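Local coordinates for ribosome inactivating type 1 protein (Iris hollandica, PDB 3MVG) that belongs to the type 1 ribosome-inactivating proteins, the single-chain members of a plant protein family, at residues T9-R14 with I183-F188; S15-L20 with A167-V172; T206-A211 with A245-W250; G213-Q218 with V231-E236. All coordinates share one frame; numbering follows the deposited sequence.

The four contacts show how residues 13 to 169 positions apart close a single compact fold, and they fall into two pairs. Contacts 1 and 2 share helix 13-27 and touch each other, their centres 11 Å apart; contact 2 lies within the span of chain that contact 1 closes, and both also reach the second subunit. Contacts 3 and 4 follow later in the chain. Their centres are likewise 11 Å apart, and they meet where helix 201-210 leads into strand 215-223, with contact 4 between the two segments of contact 3. Contacts 1 and 3, with centres 32 Å apart, lie on opposite sides of the chain's centre, so the pairs belong to separate regions of the fold.

Contact 1 of 4, residues T9-R14 with I183-F188; sequences TGTTRR and IRYDNF
Tyr-185 reaches from the short antiparallel pair 176-177/184-185 to Thr-11, in the loop that leads into helix 13-27, whose N-cap is Thr-12. The polar part of the contact is a single hydrogen bond: Tyr-185 OH donates to Thr-11 O at 2.7 Å, lying in the carbonyl plane on a lone pair, with a C=O...donor angle of 123°. A side-chain hydroxyl thus binds the backbone of the loop just ahead of the helix. Thr-11 uses its own hydroxyl on Val-8 O.

The apolar part is slighter. Thr-11 CB lies 3.9 Å from Tyr-185 CE2, while Ile-126 of helix 126-138 packs against both side chains. Ile-183 turns CG1 away from its carbonyl carbon (chi1 -64°), and the far end of that branch approaches the loop. There the methyl Ile-183 CD1 rests against a carbonyl oxygen, 3.6 Å from Thr-11 O, and makes its apolar touch with Thr-12 CG2 at 4.0 Å.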
loop_
_atom_site.group_PDB
_atom_site.type_symbol
_atom_site.label_atom_id
_atom_site.label_comp_id
_atom_site.label_asym_id
_atom_site.label_seq_id
_atom_site.Cartn_x
_atom_site.Cartn_y
_atom_site.Cartn_z
ATOM N N THR A 9 -6.227 15.152 13.451
ATOM C CA THR A 9 -5.119 15.994 13.907
ATOM C C THR A 9 -3.822 15.196 14.010
ATOM O O THR A 9 -3.768 14.171 14.687
ATOM C CB THR A 9 -5.460 16.663 15.254
ATOM O OG1 THR A 9 -6.540 17.588 15.051
ATOM C CG2 THR A 9 -4.249 17.402 15.843
ATOM N N GLY A 10 -2.794 15.653 13.297
ATOM C CA GLY A 10 -1.493 14.999 13.338
ATOM C C GLY A 10 -1.384 13.724 12.525
ATOM O O GLY A 10 -0.418 12.983 12.681
ATOM N N THR A 11 -2.357 13.455 11.654
ATOM C CA THR A 11 -2.357 12.216 10.866
ATOM C C THR A 11 -1.092 12.046 10.039
ATOM O O THR A 11 -0.661 12.954 9.320
ATOM C CB THR A 11 -3.586 12.131 9.940
ATOM O OG1 THR A 11 -4.762 11.980 10.742
ATOM C CG2 THR A 11 -3.504 10.927 8.997
ATOM N N THR A 12 -0.527 10.849 10.139
ATOM C CA THR A 12 0.589 10.424 9.311
ATOM C C THR A 12 0.168 9.151 8.562
ATOM O O THR A 12 -0.890 8.571 8.859
ATOM C CB THR A 12 1.819 10.104 10.180
ATOM O OG1 THR A 12 1.482 9.039 11.076
ATOM C CG2 THR A 12 2.281 11.330 10.981
ATOM N N ARG A 13 0.980 8.717 7.601
ATOM C CA ARG A 13 0.722 7.451 6.913
ATOM C C ARG A 13 0.617 6.330 7.945
ATOM O O ARG A 13 -0.304 5.506 7.897
ATOM C CB ARG A 13 1.820 7.143 5.893
ATOM C CG ARG A 13 2.016 8.215 4.831
ATOM C CD ARG A 13 3.143 7.839 3.863
ATOM N NE ARG A 13 3.910 9.002 3.411
ATOM C CZ ARG A 13 3.982 9.421 2.150
ATOM N NH1 ARG A 13 3.338 8.774 1.188
ATOM N NH2 ARG A 13 4.705 10.489 1.844
ATOM N N ARG A 14 1.550 6.331 8.894
ATOM C CA ARG A 14 1.630 5.316 9.934
ATOM C C ARG A 14 0.406 5.316 10.846
ATOM O O ARG A 14 -0.134 4.254 11.147
ATOM C CB ARG A 14 2.911 5.545 10.743
ATOM C CG ARG A 14 3.418 4.360 11.544
ATOM C CD ARG A 14 4.800 4.737 12.088
ATOM N NE ARG A 14 5.534 3.632 12.700
ATOM C CZ ARG A 14 5.631 3.422 14.010
ATOM N NH1 ARG A 14 6.330 2.390 14.460
ATOM N NH2 ARG A 14 5.029 4.238 14.873
ATOM N N ILE A 183 2.671 18.838 7.739
ATOM C CA ILE A 183 2.196 17.699 6.956
ATOM C C ILE A 183 1.165 18.206 5.956
ATOM O O ILE A 183 0.343 19.063 6.280
ATOM C CB ILE A 183 1.581 16.611 7.869
ATOM C CG1 ILE A 183 2.645 16.037 8.811
ATOM C CG2 ILE A 183 0.938 15.495 7.047
ATOM C CD1 ILE A 183 2.096 15.221 9.966
ATOM N N ARG A 184 1.243 17.718 4.727
ATOM C CA ARG A 184 0.250 18.060 3.715
ATOM C C ARG A 184 -0.641 16.866 3.410
ATOM O O ARG A 184 -0.193 15.719 3.470
ATOM C CB ARG A 184 0.909 18.580 2.436
ATOM C CG ARG A 184 1.696 19.870 2.656
ATOM C CD ARG A 184 1.972 20.617 1.362
ATOM N NE ARG A 184 2.991 19.966 0.546
ATOM C CZ ARG A 184 4.291 20.241 0.606
ATOM N NH1 ARG A 184 5.140 19.599 -0.182
ATOM N NH2 ARG A 184 4.746 21.156 1.455
ATOM N N TYR A 185 -1.896 17.153 3.078
ATOM C CA TYR A 185 -2.886 16.117 2.790
ATOM C C TYR A 185 -3.520 16.324 1.432
ATOM O O TYR A 185 -4.341 17.228 1.252
ATOM C CB TYR A 185 -3.977 16.128 3.864
ATOM C CG TYR A 185 -3.439 15.904 5.248
ATOM C CD1 TYR A 185 -3.306 16.964 6.148
ATOM C CD2 TYR A 185 -3.024 14.635 5.656
ATOM C CE1 TYR A 185 -2.791 16.767 7.414
ATOM C CE2 TYR A 185 -2.514 14.422 6.917
ATOM C CZ TYR A 185 -2.392 15.495 7.794
ATOM O OH TYR A 185 -1.883 15.299 9.050
ATOM N N ASP A 186 -3.149 15.494 0.472
ATOM C CA ASP A 186 -3.667 15.618 -0.883
ATOM C C ASP A 186 -4.916 14.766 -1.071
ATOM O O ASP A 186 -5.164 13.834 -0.307
ATOM C CB ASP A 186 -2.604 15.195 -1.897
ATOM C CG ASP A 186 -1.383 16.096 -1.886
ATOM O OD1 ASP A 186 -1.473 17.265 -1.450
ATOM O OD2 ASP A 186 -0.312 15.623 -2.331
ATOM N N ASN A 187 -5.683 15.089 -2.103
ATOM C CA ASN A 187 -6.920 14.398 -2.416
ATOM C C ASN A 187 -6.822 13.603 -3.695
ATOM O O ASN A 187 -6.014 13.923 -4.571
ATOM C CB ASN A 187 -8.050 15.412 -2.554
ATOM C CG ASN A 187 -8.436 16.026 -1.233
ATOM O OD1 ASN A 187 -8.312 15.398 -0.187
ATOM N ND2 ASN A 187 -8.917 17.257 -1.278
ATOM N N PHE A 188 -7.638 12.562 -3.789
ATOM C CA PHE A 188 -7.864 11.865 -5.049
ATOM C C PHE A 188 -9.355 11.565 -5.130
ATOM O O PHE A 188 -10.070 11.651 -4.128
ATOM C CB PHE A 188 -7.013 10.584 -5.142
ATOM C CG PHE A 188 -7.484 9.465 -4.245
ATOM C CD1 PHE A 188 -7.072 9.409 -2.921
ATOM C CD2 PHE A 188 -8.327 8.465 -4.728
ATOM C CE1 PHE A 188 -7.508 8.383 -2.082
ATOM C CE2 PHE A 188 -8.762 7.438 -3.900
ATOM C CZ PHE A 188 -8.357 7.398 -2.576
#

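Contact 2 of 4, residues S15-L20 with A167-V172; sequences SYSDFL and AIEQRV
Two nearly antiparallel helices meet side by side here, 13-27 and 166-173, with the axes of their segments 10.8 Å apart at an angle of 155°. The polar bridge between them is Glu-169, whose CG stands anti to the backbone N and whose chain stays extended, carrying the carboxylate across to the other helix. Ser-17 OG donates to Glu-169 OE1 at 2.8 Å, meeting the oxygen on its anti side and 15° out of the carboxylate plane. Water 1 donates to the same OE1 at 2.7 Å and also to Ser-17 O, so it links the carboxylate to the backbone of helix 13-27. The second oxygen, OE2, forms a salt bridge with Arg-24.

Beside this bridge the packing is apolar. Leu-20 CD1 rests 3.7 Å from Glu-169 CG, the leucine and the glutamate stem running alongside each other, each heading toward the other's helix. Val-172 CG1 sits over a face of the Tyr-16 ring, 4.0 Å from its centroid and 30° off the normal, a CH-pi contact. The Tyr-16 hydroxyl bonds to Leu-158 O of helix 146-164.

With a hydroxyl and a water donating to OE1 and an arginine paired with OE2, the buried carboxylate is well compensated, which would be expected to favour its charged form.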
loop_
_atom_site.group_PDB
_atom_site.type_symbol
_atom_site.label_atom_id
_atom_site.label_comp_id
_atom_site.label_asym_id
_atom_site.label_seq_id
_atom_site.Cartn_x
_atom_site.Cartn_y
_atom_site.Cartn_z
ATOM N N SER A 15 -0.053 6.491 11.280
ATOM C CA SER A 15 -1.200 6.545 12.187
ATOM C C SER A 15 -2.495 6.085 11.512
ATOM O O SER A 15 -3.315 5.410 12.138
ATOM C CB SER A 15 -1.378 7.916 12.853
ATOM O OG SER A 15 -1.840 8.914 11.951
ATOM N N TYR A 16 -2.662 6.430 10.240
ATOM C CA TYR A 16 -3.842 5.996 9.502
ATOM C C TYR A 16 -3.797 4.478 9.298
ATOM O O TYR A 16 -4.781 3.777 9.537
ATOM C CB TYR A 16 -3.950 6.748 8.176
ATOM C CG TYR A 16 -5.159 6.335 7.373
ATOM C CD1 TYR A 16 -6.445 6.681 7.779
ATOM C CD2 TYR A 16 -5.014 5.580 6.218
ATOM C CE1 TYR A 16 -7.564 6.282 7.037
ATOM C CE2 TYR A 16 -6.117 5.181 5.471
ATOM C CZ TYR A 16 -7.380 5.540 5.884
ATOM O OH TYR A 16 -8.457 5.126 5.122
ATOM N N SER A 17 -2.649 3.959 8.887
ATOM C CA SER A 17 -2.508 2.519 8.697
ATOM C C SER A 17 -2.643 1.741 10.006
ATOM O O SER A 17 -3.233 0.653 10.018
ATOM C CB SER A 17 -1.186 2.211 8.021
ATOM O OG SER A 17 -1.220 2.666 6.691
ATOM N N ASP A 18 -2.114 2.279 11.104
ATOM C CA ASP A 18 -2.272 1.640 12.405
ATOM C C ASP A 18 -3.741 1.563 12.807
ATOM O O ASP A 18 -4.198 0.542 13.330
ATOM C CB ASP A 18 -1.473 2.388 13.484
ATOM C CG ASP A 18 0.029 2.092 13.437
ATOM O OD1 ASP A 18 0.467 1.178 12.711
ATOM O OD2 ASP A 18 0.785 2.786 14.150
ATOM N N PHE A 19 -4.472 2.651 12.585
ATOM C CA PHE A 19 -5.908 2.677 12.825
ATOM C C PHE A 19 -6.622 1.553 12.062
ATOM O O PHE A 19 -7.360 0.775 12.647
ATOM C CB PHE A 19 -6.470 4.061 12.472
ATOM C CG PHE A 19 -7.942 4.067 12.146
ATOM C CD1 PHE A 19 -8.885 3.669 13.087
ATOM C CD2 PHE A 19 -8.385 4.495 10.910
ATOM C CE1 PHE A 19 -10.252 3.675 12.795
ATOM C CE2 PHE A 19 -9.749 4.509 10.606
ATOM C CZ PHE A 19 -10.682 4.098 11.554
ATOM N N LEU A 20 -6.370 1.460 10.766
ATOM C CA LEU A 20 -7.041 0.449 9.958
ATOM C C LEU A 20 -6.668 -0.953 10.388
ATOM O O LEU A 20 -7.508 -1.847 10.360
ATOM C CB LEU A 20 -6.733 0.641 8.476
ATOM C CG LEU A 20 -7.321 1.899 7.832
ATOM C CD1 LEU A 20 -6.937 1.895 6.376
ATOM C CD2 LEU A 20 -8.842 1.955 7.966
ATOM N N ALA A 167 -5.421 -2.120 -1.199
ATOM C CA ALA A 167 -5.162 -1.328 -2.406
ATOM C C ALA A 167 -5.799 0.051 -2.302
ATOM O O ALA A 167 -5.253 1.030 -2.822
ATOM C CB ALA A 167 -5.653 -2.042 -3.646
ATOM N N ILE A 168 -6.945 0.135 -1.637
ATOM C CA ILE A 168 -7.598 1.432 -1.425
ATOM C C ILE A 168 -6.882 2.213 -0.314
ATOM O O ILE A 168 -6.633 3.414 -0.462
ATOM C CB ILE A 168 -9.118 1.295 -1.172
ATOM C CG1 ILE A 168 -9.759 0.462 -2.292
ATOM C CG2 ILE A 168 -9.768 2.689 -1.064
ATOM C CD1 ILE A 168 -11.241 0.183 -2.106
ATOM N N GLU A 169 -6.537 1.538 0.782
ATOM C CA GLU A 169 -5.689 2.133 1.815
ATOM C C GLU A 169 -4.451 2.794 1.204
ATOM O O GLU A 169 -4.097 3.920 1.563
ATOM C CB GLU A 169 -5.264 1.066 2.818
ATOM C CG GLU A 169 -4.305 1.590 3.860
ATOM C CD GLU A 169 -3.838 0.527 4.822
ATOM O OE1 GLU A 169 -3.117 0.871 5.778
ATOM O OE2 GLU A 169 -4.200 -0.655 4.647
ATOM N N GLN A 170 -3.795 2.092 0.284
ATOM C CA GLN A 170 -2.582 2.582 -0.376
ATOM C C GLN A 170 -2.777 3.944 -1.048
ATOM O O GLN A 170 -1.901 4.824 -0.957
ATOM C CB GLN A 170 -2.118 1.556 -1.413
ATOM C CG GLN A 170 -1.007 2.031 -2.300
ATOM C CD GLN A 170 0.338 1.735 -1.724
ATOM O OE1 GLN A 170 0.698 2.211 -0.646
ATOM N NE2 GLN A 170 1.090 0.928 -2.428
ATOM N N ARG A 171 -3.912 4.104 -1.727
ATOM C CA ARG A 171 -4.255 5.366 -2.381
ATOM C C ARG A 171 -4.254 6.494 -1.353
ATOM O O ARG A 171 -3.723 7.579 -1.610
ATOM C CB ARG A 171 -5.629 5.284 -3.055
ATOM C CG ARG A 171 -5.824 4.114 -4.011
ATOM C CD ARG A 171 -4.664 3.988 -4.972
ATOM N NE ARG A 171 -5.032 3.297 -6.207
ATOM C CZ ARG A 171 -4.861 1.998 -6.423
ATOM N NH1 ARG A 171 -4.340 1.225 -5.479
ATOM N NH2 ARG A 171 -5.218 1.467 -7.586
ATOM N N VAL A 172 -4.846 6.225 -0.191
ATOM C CA VAL A 172 -4.933 7.202 0.890
ATOM C C VAL A 172 -3.546 7.519 1.442
ATOM O O VAL A 172 -3.159 8.687 1.541
ATOM C CB VAL A 172 -5.881 6.716 2.022
ATOM C CG1 VAL A 172 -5.993 7.765 3.116
ATOM C CG2 VAL A 172 -7.257 6.412 1.461
HETATM O O HOH W 1 -3.280 -0.910 7.747
#

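Contact 3 of 4, residues T206-A211 with A245-W250; sequences TEVQRA and ALLLRW
Trp-250 sends CG anti to its backbone N (chi1 180°), laying the indole along helix 201-210, while Arg-210 bends at chi3 (69°) to run over the same ring. Arg-210 CD lies 3.7 Å from the centroid of the six-membered ring, and its guanidinium continues above the indole with the two planes 18° apart, Trp-250 CH2 lying under one guanidinium face. Thr-206 CG2 covers the five-membered ring, 3.8 Å from its centroid, so two side chains one helical turn apart make CH-pi contacts with one indole.

Gln-209 clamps the backbone of 245-250 through both ends of its amide. Its OE1 accepts from Trp-250 N at 2.9 Å, a nearly straight bond, and its NE2 donates to Leu-248 O at 2.8 Å from above that carbonyl's plane. NE2 also bonds to Ser-205 O, and water 2 joins Leu-248 O to Thr-206 OG1. Further along, Val-208 CG1 meets Leu-247 CD1 at 4.0 Å.

The 245-250 segment thus lies against helix 201-210, and the backbone of Leu-247 is hydrogen-bonded to Pro-37 and Leu-39, while Leu-246 leans on Arg-24 and Leu-27 of helix 13-27.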
loop_
_atom_site.group_PDB
_atom_site.type_symbol
_atom_site.label_atom_id
_atom_site.label_comp_id
_atom_site.label_asym_id
_atom_site.label_seq_id
_atom_site.Cartn_x
_atom_site.Cartn_y
_atom_site.Cartn_z
ATOM N N THR A 206 -15.895 -14.762 -1.680
ATOM C CA THR A 206 -16.416 -16.103 -1.941
ATOM C C THR A 206 -15.419 -16.954 -2.727
ATOM O O THR A 206 -15.160 -18.111 -2.355
ATOM C CB THR A 206 -17.775 -16.013 -2.634
ATOM O OG1 THR A 206 -18.705 -15.442 -1.712
ATOM C CG2 THR A 206 -18.274 -17.397 -3.073
ATOM N N GLU A 207 -14.819 -16.384 -3.767
ATOM C CA GLU A 207 -13.847 -17.133 -4.561
ATOM C C GLU A 207 -12.646 -17.564 -3.723
ATOM O O GLU A 207 -12.144 -18.679 -3.876
ATOM C CB GLU A 207 -13.400 -16.355 -5.800
ATOM C CG GLU A 207 -14.492 -16.164 -6.871
ATOM C CD GLU A 207 -15.118 -17.468 -7.345
ATOM O OE1 GLU A 207 -14.375 -18.447 -7.578
ATOM O OE2 GLU A 207 -16.354 -17.506 -7.494
ATOM N N VAL A 208 -12.197 -16.710 -2.808
ATOM C CA VAL A 208 -11.110 -17.104 -1.915
ATOM C C VAL A 208 -11.509 -18.320 -1.065
ATOM O O VAL A 208 -10.714 -19.255 -0.901
ATOM C CB VAL A 208 -10.614 -15.922 -1.049
ATOM C CG1 VAL A 208 -9.688 -16.404 0.076
ATOM C CG2 VAL A 208 -9.914 -14.905 -1.915
ATOM N N GLN A 209 -12.733 -18.306 -0.548
ATOM C CA GLN A 209 -13.208 -19.390 0.316
ATOM C C GLN A 209 -13.458 -20.708 -0.421
ATOM O O GLN A 209 -13.334 -21.777 0.179
ATOM C CB GLN A 209 -14.437 -18.963 1.122
ATOM C CG GLN A 209 -14.081 -17.993 2.240
ATOM C CD GLN A 209 -15.270 -17.228 2.748
ATOM O OE1 GLN A 209 -16.005 -17.696 3.613
ATOM N NE2 GLN A 209 -15.471 -16.032 2.209
ATOM N N ARG A 210 -13.779 -20.631 -1.711
ATOM C CA ARG A 210 -14.090 -21.823 -2.513
ATOM C C ARG A 210 -12.905 -22.308 -3.341
ATOM O O ARG A 210 -12.997 -23.342 -4.020
ATOM C CB ARG A 210 -15.263 -21.540 -3.448
ATOM C CG ARG A 210 -16.544 -21.137 -2.755
ATOM C CD ARG A 210 -17.699 -21.139 -3.732
ATOM N NE ARG A 210 -18.036 -22.503 -4.146
ATOM C CZ ARG A 210 -19.144 -22.848 -4.798
ATOM N NH1 ARG A 210 -20.048 -21.933 -5.127
ATOM N NH2 ARG A 210 -19.349 -24.118 -5.121
ATOM N N ALA A 211 -11.790 -21.583 -3.297
ATOM C CA ALA A 211 -10.641 -21.898 -4.145
ATOM C C ALA A 211 -10.077 -23.286 -3.847
ATOM O O ALA A 211 -10.114 -23.752 -2.707
ATOM C CB ALA A 211 -9.564 -20.846 -3.987
ATOM N N ALA A 245 -8.349 -7.855 2.197
ATOM C CA ALA A 245 -7.829 -7.820 3.561
ATOM C C ALA A 245 -8.799 -8.306 4.616
ATOM O O ALA A 245 -8.418 -8.482 5.771
ATOM C CB ALA A 245 -7.343 -6.408 3.906
ATOM N N LEU A 246 -10.056 -8.478 4.221
ATOM C CA LEU A 246 -11.111 -9.054 5.053
ATOM C C LEU A 246 -12.011 -9.841 4.128
ATOM O O LEU A 246 -12.257 -9.403 3.000
ATOM C CB LEU A 246 -11.961 -7.970 5.727
ATOM C CG LEU A 246 -11.281 -6.993 6.682
ATOM C CD1 LEU A 246 -12.237 -5.879 7.052
ATOM C CD2 LEU A 246 -10.789 -7.722 7.920
ATOM N N LEU A 247 -12.516 -10.975 4.605
ATOM C CA LEU A 247 -13.401 -11.811 3.797
ATOM C C LEU A 247 -14.807 -11.833 4.352
ATOM O O LEU A 247 -15.015 -12.153 5.526
ATOM C CB LEU A 247 -12.894 -13.254 3.731
ATOM C CG LEU A 247 -11.479 -13.498 3.236
ATOM C CD1 LEU A 247 -11.133 -14.952 3.458
ATOM C CD2 LEU A 247 -11.302 -13.116 1.785
ATOM N N LEU A 248 -15.781 -11.511 3.497
ATOM C CA LEU A 248 -17.187 -11.737 3.832
ATOM C C LEU A 248 -17.425 -13.246 3.919
ATOM O O LEU A 248 -17.206 -13.955 2.934
ATOM C CB LEU A 248 -18.094 -11.119 2.766
ATOM C CG LEU A 248 -19.595 -11.242 3.028
ATOM C CD1 LEU A 248 -20.006 -10.412 4.244
ATOM C CD2 LEU A 248 -20.355 -10.795 1.800
ATOM N N ARG A 249 -17.855 -13.736 5.077
ATOM C CA ARG A 249 -18.020 -15.181 5.257
ATOM C C ARG A 249 -19.092 -15.718 4.313
ATOM O O ARG A 249 -20.210 -15.193 4.249
ATOM C CB ARG A 249 -18.332 -15.518 6.714
ATOM C CG ARG A 249 -18.358 -17.022 7.017
ATOM C CD ARG A 249 -18.608 -17.300 8.486
ATOM N NE ARG A 249 -17.513 -16.773 9.300
ATOM C CZ ARG A 249 -17.080 -17.295 10.439
ATOM N NH1 ARG A 249 -17.664 -18.373 10.959
ATOM N NH2 ARG A 249 -16.057 -16.733 11.069
ATOM N N TRP A 250 -18.724 -16.764 3.581
ATOM C CA TRP A 250 -19.609 -17.391 2.604
ATOM C C TRP A 250 -20.492 -18.450 3.273
ATOM O O TRP A 250 -19.984 -19.328 3.963
ATOM C CB TRP A 250 -18.777 -18.002 1.472
ATOM C CG TRP A 250 -19.588 -18.687 0.401
ATOM C CD1 TRP A 250 -20.533 -18.118 -0.402
ATOM C CD2 TRP A 250 -19.507 -20.063 0.013
ATOM N NE1 TRP A 250 -21.055 -19.058 -1.261
ATOM C CE2 TRP A 250 -20.441 -20.259 -1.028
ATOM C CE3 TRP A 250 -18.741 -21.153 0.450
ATOM C CZ2 TRP A 250 -20.633 -21.503 -1.642
ATOM C CZ3 TRP A 250 -18.929 -22.391 -0.166
ATOM C CH2 TRP A 250 -19.870 -22.553 -1.197
HETATM O O HOH W 2 -18.961 -13.935 0.605
#

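Contact 4 of 4, residues G213-Q218 with V231-E236; sequences GGRFLQ and VISDVE
Ser-233 O is gripped by two donors: Phe-216 N at 2.8 Å and water 3 at 2.8 Å. The water also donates to Phe-216 O, tying the two strands of the hairpin together a second time. A further backbone bond runs from Val-235 N to Gly-214 O at 2.8 Å. These two backbone bonds flank Arg-215 and Asp-234, an antiparallel non-hydrogen-bonded pair.

On the face bearing that pair, Arg-215 folds back through bends at chi2 and chi3 (-70° and -61°), which lays its guanidinium above Ser-233 O and lets NH1 form a salt bridge with Asp-234 OD1 at 3.2 Å. The guanidinium and carboxylate planes are 45° apart. The other carboxylate oxygen, OD2, caps the following helix at Lys-237 N, so Asp-234 serves as salt-bridge partner and N-cap at once.

Phe-216 sets one face of its ring against the backbone of Ser-233 and Asp-234, and its CE2 is 3.8 Å from Ile-232 CG2, the ring and the isoleucine branch running alongside one another.

The ring lies among Glu-207 and Val-208 of helix 201-210 and Ala-238 of helix 235-240, joining the hairpin of strands 215-223 and 229-234 to the helices that precede and follow it.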
loop_
_atom_site.group_PDB
_atom_site.type_symbol
_atom_site.label_atom_id
_atom_site.label_comp_id
_atom_site.label_asym_id
_atom_site.label_seq_id
_atom_site.Cartn_x
_atom_site.Cartn_y
_atom_site.Cartn_z
ATOM N N GLY A 213 -6.641 -25.562 -4.268
ATOM C CA GLY A 213 -5.211 -25.357 -4.448
ATOM C C GLY A 213 -4.888 -23.896 -4.716
ATOM O O GLY A 213 -3.958 -23.586 -5.457
ATOM N N GLY A 214 -5.677 -23.000 -4.116
ATOM C CA GLY A 214 -5.513 -21.561 -4.306
ATOM C C GLY A 214 -6.101 -20.999 -5.590
ATOM O O GLY A 214 -6.143 -19.783 -5.764
ATOM N N ARG A 215 -6.562 -21.866 -6.490
ATOM C CA ARG A 215 -7.102 -21.422 -7.779
ATOM C C ARG A 215 -8.600 -21.173 -7.695
ATOM O O ARG A 215 -9.350 -21.995 -7.168
ATOM C CB ARG A 215 -6.811 -22.445 -8.890
ATOM C CG ARG A 215 -5.321 -22.707 -9.171
ATOM C CD ARG A 215 -4.624 -21.522 -9.837
ATOM N NE ARG A 215 -5.208 -21.184 -11.137
ATOM C CZ ARG A 215 -4.896 -20.104 -11.850
ATOM N NH1 ARG A 215 -3.997 -19.232 -11.404
ATOM N NH2 ARG A 215 -5.488 -19.894 -13.018
ATOM N N PHE A 216 -9.040 -20.032 -8.220
ATOM C CA PHE A 216 -10.460 -19.687 -8.217
ATOM C C PHE A 216 -11.259 -20.622 -9.121
ATOM O O PHE A 216 -10.842 -20.919 -10.244
ATOM C CB PHE A 216 -10.662 -18.265 -8.746
ATOM C CG PHE A 216 -10.356 -17.163 -7.757
ATOM C CD1 PHE A 216 -9.795 -17.422 -6.504
ATOM C CD2 PHE A 216 -10.607 -15.841 -8.116
ATOM C CE1 PHE A 216 -9.523 -16.370 -5.618
ATOM C CE2 PHE A 216 -10.338 -14.792 -7.243
ATOM C CZ PHE A 216 -9.797 -15.054 -5.999
ATOM N N LEU A 217 -12.420 -21.052 -8.645
ATOM C CA LEU A 217 -13.365 -21.781 -9.493
ATOM C C LEU A 217 -13.896 -20.884 -10.612
ATOM O O LEU A 217 -14.104 -21.341 -11.741
ATOM C CB LEU A 217 -14.523 -22.337 -8.665
ATOM C CG LEU A 217 -14.223 -23.237 -7.460
ATOM C CD1 LEU A 217 -15.531 -23.652 -6.797
ATOM C CD2 LEU A 217 -13.388 -24.464 -7.832
ATOM N N GLN A 218 -14.115 -19.611 -10.291
ATOM C CA GLN A 218 -14.603 -18.629 -11.250
ATOM C C GLN A 218 -13.720 -17.384 -11.207
ATOM O O GLN A 218 -13.864 -16.543 -10.309
ATOM C CB GLN A 218 -16.065 -18.263 -10.961
ATOM C CG GLN A 218 -17.064 -19.397 -11.170
ATOM C CD GLN A 218 -17.114 -19.906 -12.605
ATOM O OE1 GLN A 218 -16.970 -19.138 -13.563
ATOM N NE2 GLN A 218 -17.332 -21.209 -12.757
ATOM N N VAL A 231 -7.747 -9.883 -14.840
ATOM C CA VAL A 231 -8.492 -11.017 -14.318
ATOM C C VAL A 231 -7.765 -11.571 -13.100
ATOM O O VAL A 231 -6.557 -11.815 -13.141
ATOM C CB VAL A 231 -8.685 -12.122 -15.386
ATOM C CG1 VAL A 231 -9.426 -13.323 -14.794
ATOM C CG2 VAL A 231 -9.423 -11.566 -16.609
ATOM N N ILE A 232 -8.515 -11.742 -12.015
ATOM C CA ILE A 232 -7.995 -12.334 -10.782
ATOM C C ILE A 232 -8.412 -13.802 -10.745
ATOM O O ILE A 232 -9.597 -14.108 -10.701
ATOM C CB ILE A 232 -8.544 -11.599 -9.527
ATOM C CG1 ILE A 232 -8.430 -10.070 -9.668
ATOM C CG2 ILE A 232 -7.870 -12.118 -8.250
ATOM C CD1 ILE A 232 -7.024 -9.529 -9.890
ATOM N N SER A 233 -7.427 -14.701 -10.747
ATOM C CA SER A 233 -7.689 -16.132 -10.926
ATOM C C SER A 233 -7.255 -16.991 -9.748
ATOM O O SER A 233 -7.479 -18.199 -9.741
ATOM C CB SER A 233 -6.991 -16.642 -12.188
ATOM O OG SER A 233 -7.502 -15.996 -13.334
ATOM N N ASP A 234 -6.624 -16.387 -8.750
ATOM C CA ASP A 234 -6.142 -17.159 -7.609
ATOM C C ASP A 234 -6.089 -16.327 -6.332
ATOM O O ASP A 234 -6.154 -15.087 -6.382
ATOM C CB ASP A 234 -4.793 -17.836 -7.913
ATOM C CG ASP A 234 -3.710 -16.853 -8.268
ATOM O OD1 ASP A 234 -3.236 -16.875 -9.421
ATOM O OD2 ASP A 234 -3.324 -16.050 -7.405
ATOM N N VAL A 235 -5.979 -17.009 -5.198
ATOM C CA VAL A 235 -5.983 -16.344 -3.902
ATOM C C VAL A 235 -4.807 -15.393 -3.731
ATOM O O VAL A 235 -4.971 -14.281 -3.223
ATOM C CB VAL A 235 -5.962 -17.351 -2.752
ATOM C CG1 VAL A 235 -5.930 -16.603 -1.447
ATOM C CG2 VAL A 235 -7.170 -18.258 -2.828
ATOM N N GLU A 236 -3.622 -15.820 -4.160
ATOM C CA GLU A 236 -2.428 -15.005 -3.988
ATOM C C GLU A 236 -2.593 -13.665 -4.700
ATOM O O GLU A 236 -2.254 -12.627 -4.135
ATOM C CB GLU A 236 -1.168 -15.748 -4.433
ATOM C CG GLU A 236 0.110 -14.934 -4.250
ATOM C CD GLU A 236 0.446 -14.099 -5.473
ATOM O OE1 GLU A 236 0.552 -14.675 -6.574
ATOM O OE2 GLU A 236 0.611 -12.869 -5.344
HETATM O O HOH W 3 -8.619 -20.102 -11.523
#